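Local atomic coordinates of N-acetylgalactosaminyltransferase 7 (Homo sapiens, PDB entry 6IWR), a protein that belongs to the polypeptide GalNAc transferase family, pairing a GT-A type glycosyltransferase domain with a ricin-type beta-trefoil lectin domain. Residues A292-R304 against W413-P425. Numbering follows the deposited sequence.
Sequences ARGAWDWSMLWKR and WDEYKDYFYASRP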
loop_
_atom_site.group_PDB
_atom_site.type_symbol
_atom_site.label_atom_id
_atom_site.label_comp_id
_atom_site.label_asym_id
_atom_site.label_seq_id
_atom_site.Cartn_x
_atom_site.Cartn_y
_atom_site.Cartn_z
ATOM N N ALA A 292 0.318 -28.388 4.348
ATOM C CA ALA A 292 -0.731 -27.863 3.499
ATOM C C ALA A 292 -0.647 -28.563 2.156
ATOM O O ALA A 292 0.399 -29.085 1.765
ATOM C CB ALA A 292 -0.598 -26.347 3.336
ATOM N N ARG A 293 -1.762 -28.596 1.447
ATOM C CA ARG A 293 -1.704 -28.989 0.054
ATOM C C ARG A 293 -2.044 -27.759 -0.790
ATOM O O ARG A 293 -2.623 -26.785 -0.291
ATOM C CB ARG A 293 -2.599 -30.229 -0.209
ATOM C CG ARG A 293 -3.992 -30.112 0.342
ATOM C CD ARG A 293 -4.668 -31.428 0.708
ATOM N NE ARG A 293 -4.477 -32.479 -0.274
ATOM C CZ ARG A 293 -5.403 -32.939 -1.112
ATOM N NH1 ARG A 293 -5.096 -33.940 -1.930
ATOM N NH2 ARG A 293 -6.620 -32.420 -1.140
ATOM N N GLY A 294 -1.594 -27.770 -2.046
ATOM C CA GLY A 294 -1.793 -26.634 -2.938
ATOM C C GLY A 294 -3.167 -26.666 -3.595
ATOM O O GLY A 294 -3.675 -27.729 -3.971
ATOM N N ALA A 295 -3.744 -25.481 -3.759
ATOM C CA ALA A 295 -5.118 -25.334 -4.209
ATOM C C ALA A 295 -5.232 -24.009 -4.965
ATOM O O ALA A 295 -4.225 -23.388 -5.323
ATOM C CB ALA A 295 -6.078 -25.431 -3.013
ATOM N N TRP A 296 -6.470 -23.570 -5.191
ATOM C CA TRP A 296 -6.757 -22.360 -5.940
ATOM C C TRP A 296 -8.206 -21.992 -5.677
ATOM O O TRP A 296 -9.006 -22.838 -5.284
ATOM C CB TRP A 296 -6.518 -22.571 -7.437
ATOM C CG TRP A 296 -7.347 -23.685 -7.958
ATOM C CD1 TRP A 296 -8.630 -23.600 -8.411
ATOM C CD2 TRP A 296 -6.977 -25.067 -8.050
ATOM N NE1 TRP A 296 -9.086 -24.840 -8.787
ATOM C CE2 TRP A 296 -8.094 -25.762 -8.578
ATOM C CE3 TRP A 296 -5.815 -25.781 -7.745
ATOM C CZ2 TRP A 296 -8.085 -27.142 -8.798
ATOM C CZ3 TRP A 296 -5.800 -27.151 -7.967
ATOM C CH2 TRP A 296 -6.932 -27.817 -8.494
ATOM N N ASP A 297 -8.534 -20.718 -5.881
ATOM C CA ASP A 297 -9.920 -20.273 -5.958
ATOM C C ASP A 297 -10.309 -20.225 -7.438
ATOM O O ASP A 297 -9.490 -20.502 -8.316
ATOM C CB ASP A 297 -10.104 -18.937 -5.216
ATOM C CG ASP A 297 -9.473 -17.740 -5.947
ATOM O OD1 ASP A 297 -9.222 -17.824 -7.170
ATOM O OD2 ASP A 297 -9.236 -16.690 -5.287
ATOM N N TRP A 298 -11.546 -19.847 -7.742
ATOM C CA TRP A 298 -12.049 -19.982 -9.104
ATOM C C TRP A 298 -11.690 -18.809 -10.015
ATOM O O TRP A 298 -12.080 -18.806 -11.193
ATOM C CB TRP A 298 -13.553 -20.241 -9.040
ATOM C CG TRP A 298 -13.715 -21.460 -8.217
ATOM C CD1 TRP A 298 -14.124 -21.541 -6.912
ATOM C CD2 TRP A 298 -13.344 -22.787 -8.599
ATOM N NE1 TRP A 298 -14.073 -22.849 -6.477
ATOM C CE2 TRP A 298 -13.594 -23.628 -7.496
ATOM C CE3 TRP A 298 -12.826 -23.347 -9.777
ATOM C CZ2 TRP A 298 -13.354 -24.984 -7.535
ATOM C CZ3 TRP A 298 -12.602 -24.708 -9.821
ATOM C CH2 TRP A 298 -12.852 -25.509 -8.705
ATOM N N SER A 299 -10.942 -17.835 -9.507
ATOM C CA SER A 299 -10.194 -16.912 -10.352
ATOM C C SER A 299 -8.808 -17.449 -10.672
ATOM O O SER A 299 -8.062 -16.817 -11.436
ATOM C CB SER A 299 -10.077 -15.541 -9.687
ATOM O OG SER A 299 -10.000 -15.691 -8.289
ATOM N N MET A 300 -8.475 -18.610 -10.108
ATOM C CA MET A 300 -7.210 -19.299 -10.317
ATOM C C MET A 300 -6.057 -18.611 -9.588
ATOM O O MET A 300 -4.916 -18.652 -10.043
ATOM C CB MET A 300 -6.881 -19.465 -11.801
ATOM C CG MET A 300 -5.853 -20.562 -12.016
ATOM S SD MET A 300 -5.358 -20.913 -13.715
ATOM C CE MET A 300 -6.344 -22.334 -14.118
ATOM N N LEU A 301 -6.342 -17.979 -8.457
ATOM C CA LEU A 301 -5.292 -17.528 -7.564
ATOM C C LEU A 301 -4.836 -18.682 -6.677
ATOM O O LEU A 301 -5.653 -19.431 -6.129
ATOM C CB LEU A 301 -5.772 -16.366 -6.703
ATOM C CG LEU A 301 -6.188 -15.155 -7.532
ATOM C CD1 LEU A 301 -6.545 -14.031 -6.586
ATOM C CD2 LEU A 301 -5.095 -14.759 -8.550
ATOM N N TRP A 302 -3.523 -18.816 -6.553
ATOM C CA TRP A 302 -2.919 -19.825 -5.706
ATOM C C TRP A 302 -3.402 -19.711 -4.262
ATOM O O TRP A 302 -3.464 -18.614 -3.710
ATOM C CB TRP A 302 -1.404 -19.656 -5.783
ATOM C CG TRP A 302 -0.676 -20.367 -4.736
ATOM C CD1 TRP A 302 -0.143 -19.830 -3.598
ATOM C CD2 TRP A 302 -0.391 -21.765 -4.701
ATOM N NE1 TRP A 302 0.459 -20.817 -2.864
ATOM C CE2 TRP A 302 0.316 -22.014 -3.519
ATOM C CE3 TRP A 302 -0.662 -22.833 -5.561
ATOM C CZ2 TRP A 302 0.754 -23.279 -3.170
ATOM C CZ3 TRP A 302 -0.227 -24.092 -5.208
ATOM C CH2 TRP A 302 0.475 -24.302 -4.024
ATOM N N LYS A 303 -3.721 -20.851 -3.648
ATOM C CA LYS A 303 -4.219 -20.930 -2.278
ATOM C C LYS A 303 -3.667 -22.195 -1.622
ATOM O O LYS A 303 -3.316 -23.168 -2.303
ATOM C CB LYS A 303 -5.761 -20.975 -2.218
ATOM C CG LYS A 303 -6.514 -19.766 -2.766
ATOM C CD LYS A 303 -6.419 -18.542 -1.871
ATOM C CE LYS A 303 -7.155 -17.348 -2.497
ATOM N NZ LYS A 303 -6.919 -16.058 -1.752
ATOM N N ARG A 304 -3.601 -22.198 -0.290
ATOM C CA ARG A 304 -3.127 -23.377 0.431
ATOM C C ARG A 304 -4.176 -23.837 1.437
ATOM O O ARG A 304 -4.806 -23.019 2.111
ATOM C CB ARG A 304 -1.785 -23.105 1.133
ATOM C CG ARG A 304 -0.641 -22.821 0.159
ATOM C CD ARG A 304 0.609 -22.286 0.882
ATOM N NE ARG A 304 1.388 -23.348 1.534
ATOM C CZ ARG A 304 1.492 -23.519 2.852
ATOM N NH1 ARG A 304 0.868 -22.685 3.686
ATOM N NH2 ARG A 304 2.224 -24.521 3.336
ATOM N N TRP A 413 -10.132 -27.420 -17.686
ATOM C CA TRP A 413 -11.188 -27.334 -16.679
ATOM C C TRP A 413 -12.553 -27.815 -17.154
ATOM O O TRP A 413 -13.488 -27.844 -16.345
ATOM C CB TRP A 413 -11.358 -25.902 -16.172
ATOM C CG TRP A 413 -10.373 -25.456 -15.151
ATOM C CD1 TRP A 413 -9.090 -25.917 -14.977
ATOM C CD2 TRP A 413 -10.576 -24.443 -14.151
ATOM N NE1 TRP A 413 -8.483 -25.250 -13.931
ATOM C CE2 TRP A 413 -9.367 -24.336 -13.412
ATOM C CE3 TRP A 413 -11.657 -23.617 -13.810
ATOM C CZ2 TRP A 413 -9.216 -23.443 -12.348
ATOM C CZ3 TRP A 413 -11.505 -22.729 -12.758
ATOM C CH2 TRP A 413 -10.290 -22.646 -12.038
ATOM N N ASP A 414 -12.705 -28.167 -18.425
ATOM C CA ASP A 414 -13.998 -28.600 -18.937
ATOM C C ASP A 414 -15.140 -27.711 -18.462
ATOM O O ASP A 414 -15.095 -26.485 -18.615
ATOM C CB ASP A 414 -14.305 -30.035 -18.530
ATOM C CG ASP A 414 -13.183 -30.984 -18.862
ATOM O OD1 ASP A 414 -12.427 -30.692 -19.809
ATOM O OD2 ASP A 414 -13.045 -32.011 -18.154
ATOM N N GLU A 415 -16.171 -28.335 -17.881
ATOM C CA GLU A 415 -17.389 -27.628 -17.518
ATOM C C GLU A 415 -17.047 -26.598 -16.461
ATOM O O GLU A 415 -17.777 -25.619 -16.265
ATOM C CB GLU A 415 -18.481 -28.588 -17.022
ATOM C CG GLU A 415 -18.031 -29.711 -16.090
ATOM C CD GLU A 415 -18.108 -31.080 -16.757
ATOM O OE1 GLU A 415 -18.445 -32.080 -16.066
ATOM O OE2 GLU A 415 -17.845 -31.142 -17.978
ATOM N N TYR A 416 -15.929 -26.799 -15.776
ATOM C CA TYR A 416 -15.574 -25.843 -14.745
ATOM C C TYR A 416 -15.139 -24.501 -15.302
ATOM O O TYR A 416 -15.028 -23.557 -14.514
ATOM C CB TYR A 416 -14.492 -26.417 -13.839
ATOM C CG TYR A 416 -15.049 -27.390 -12.836
ATOM C CD1 TYR A 416 -15.506 -28.653 -13.234
ATOM C CD2 TYR A 416 -15.139 -27.046 -11.489
ATOM C CE1 TYR A 416 -16.035 -29.546 -12.307
ATOM C CE2 TYR A 416 -15.664 -27.919 -10.564
ATOM C CZ TYR A 416 -16.110 -29.171 -10.977
ATOM O OH TYR A 416 -16.635 -30.053 -10.048
ATOM N N LYS A 417 -14.918 -24.371 -16.623
ATOM C CA LYS A 417 -14.595 -23.042 -17.142
ATOM C C LYS A 417 -15.653 -22.018 -16.734
ATOM O O LYS A 417 -15.309 -20.869 -16.444
ATOM C CB LYS A 417 -14.394 -23.036 -18.669
ATOM C CG LYS A 417 -15.473 -23.620 -19.562
ATOM C CD LYS A 417 -15.008 -23.610 -21.031
ATOM C CE LYS A 417 -14.596 -25.010 -21.556
ATOM N NZ LYS A 417 -14.861 -25.109 -23.038
ATOM N N ASP A 418 -16.926 -22.428 -16.644
ATOM C CA ASP A 418 -17.999 -21.527 -16.213
ATOM C C ASP A 418 -17.680 -20.846 -14.887
ATOM O O ASP A 418 -17.978 -19.657 -14.705
ATOM C CB ASP A 418 -19.322 -22.290 -16.076
ATOM C CG ASP A 418 -19.767 -22.923 -17.366
ATOM O OD1 ASP A 418 -19.200 -22.579 -18.425
ATOM O OD2 ASP A 418 -20.676 -23.779 -17.306
ATOM N N TYR A 419 -17.116 -21.587 -13.930
ATOM C CA TYR A 419 -16.781 -20.958 -12.655
ATOM C C TYR A 419 -15.677 -19.919 -12.829
ATOM O O TYR A 419 -15.720 -18.850 -12.211
ATOM C CB TYR A 419 -16.393 -22.024 -11.626
ATOM C CG TYR A 419 -17.494 -23.036 -11.442
ATOM C CD1 TYR A 419 -18.727 -22.637 -10.959
ATOM C CD2 TYR A 419 -17.322 -24.366 -11.798
ATOM C CE1 TYR A 419 -19.753 -23.513 -10.815
ATOM C CE2 TYR A 419 -18.349 -25.268 -11.651
ATOM C CZ TYR A 419 -19.566 -24.833 -11.152
ATOM O OH TYR A 419 -20.617 -25.707 -10.990
ATOM N N PHE A 420 -14.687 -20.197 -13.676
ATOM C CA PHE A 420 -13.624 -19.221 -13.875
ATOM C C PHE A 420 -14.168 -17.940 -14.512
ATOM O O PHE A 420 -13.785 -16.825 -14.123
ATOM C CB PHE A 420 -12.508 -19.820 -14.724
ATOM C CG PHE A 420 -11.444 -18.838 -15.063
ATOM C CD1 PHE A 420 -10.467 -18.495 -14.137
ATOM C CD2 PHE A 420 -11.442 -18.214 -16.292
ATOM C CE1 PHE A 420 -9.498 -17.553 -14.456
ATOM C CE2 PHE A 420 -10.489 -17.273 -16.607
ATOM C CZ PHE A 420 -9.521 -16.943 -15.696
ATOM N N TYR A 421 -15.085 -18.083 -15.480
ATOM C CA TYR A 421 -15.665 -16.937 -16.173
ATOM C C TYR A 421 -16.645 -16.141 -15.306
ATOM O O TYR A 421 -16.755 -14.920 -15.484
ATOM C CB TYR A 421 -16.322 -17.421 -17.460
ATOM C CG TYR A 421 -15.323 -17.839 -18.514
ATOM C CD1 TYR A 421 -14.152 -17.111 -18.709
ATOM C CD2 TYR A 421 -15.549 -18.951 -19.316
ATOM C CE1 TYR A 421 -13.229 -17.473 -19.662
ATOM C CE2 TYR A 421 -14.623 -19.332 -20.281
ATOM C CZ TYR A 421 -13.469 -18.580 -20.449
ATOM O OH TYR A 421 -12.546 -18.943 -21.404
ATOM N N ALA A 422 -17.346 -16.794 -14.368
ATOM C CA ALA A 422 -18.103 -16.065 -13.354
ATOM C C ALA A 422 -17.189 -15.251 -12.442
ATOM O O ALA A 422 -17.550 -14.136 -12.043
ATOM C CB ALA A 422 -18.945 -17.024 -12.511
ATOM N N SER A 423 -16.008 -15.785 -12.107
ATOM C CA SER A 423 -15.072 -15.024 -11.288
ATOM C C SER A 423 -14.423 -13.903 -12.080
ATOM O O SER A 423 -14.221 -12.817 -11.539
ATOM C CB SER A 423 -14.000 -15.941 -10.705
ATOM O OG SER A 423 -14.582 -17.007 -9.988
ATOM N N ARG A 424 -14.096 -14.141 -13.347
ATOM C CA ARG A 424 -13.404 -13.158 -14.182
ATOM C C ARG A 424 -14.133 -13.048 -15.514
ATOM O O ARG A 424 -13.644 -13.505 -16.556
ATOM C CB ARG A 424 -11.930 -13.543 -14.373
ATOM C CG ARG A 424 -11.273 -13.943 -13.069
ATOM C CD ARG A 424 -9.800 -14.302 -13.223
ATOM N NE ARG A 424 -8.997 -13.085 -13.156
ATOM C CZ ARG A 424 -7.958 -12.918 -12.350
ATOM N NH1 ARG A 424 -7.559 -13.918 -11.556
ATOM N NH2 ARG A 424 -7.313 -11.757 -12.367
ATOM N N PRO A 425 -15.322 -12.435 -15.522
ATOM C CA PRO A 425 -16.022 -12.289 -16.804
ATOM C C PRO A 425 -15.220 -11.476 -17.773
ATOM O O PRO A 425 -15.336 -11.710 -18.979
ATOM C CB PRO A 425 -17.330 -11.581 -16.434
ATOM C CG PRO A 425 -17.214 -11.282 -14.974
ATOM C CD PRO A 425 -15.834 -11.491 -14.519
#
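The turn end of a beta hairpin packs against segment 413-425. W296 and W298 form an aromatic cluster with W413 and Y416, and helix 417-423 meets the turn beside it. The hairpin pairs strands 292-296 and 302-306. W298, in the type I turn D297-M300, is central. Its six-membered ring sets an edge toward the face of W413, an offset edge-to-face pair with planes at 78°. W298 CE3 comes within 3.3 Å of W413 CZ3. W298 CZ3 also reaches Y416 CD2, at 3.8 Å and obliquely. M454 of helix 450-457 touches W296, W298 and Y416, and W298 NE1 is hydrogen-bonded to Y465 O. M300 has CG anti to its backbone N (chi1 -161°), and its bent chain brings CE to 3.6 Å from W413 CZ2.

Backbone contacts sit beside the rings. The carbonyl oxygen W298 O receives a nearly straight CA-H...O contact from F420 CA, at 3.1 Å. S299 O meets the edge of the F420 ring, with F420 CE1 3.4 Å away. The turn is also braced from within: D297 OD1 accepts from S299 N, in an Asx turn, and S299 OG on one face of the carboxylate and from L301 N on the other, all well out of its plane. Just past the helix, R424 NH1 donates a hydrogen bond to S299 O at 2.9 Å. That oxygen lies near the guanidinium plane, and the N-H...O angle is 151°.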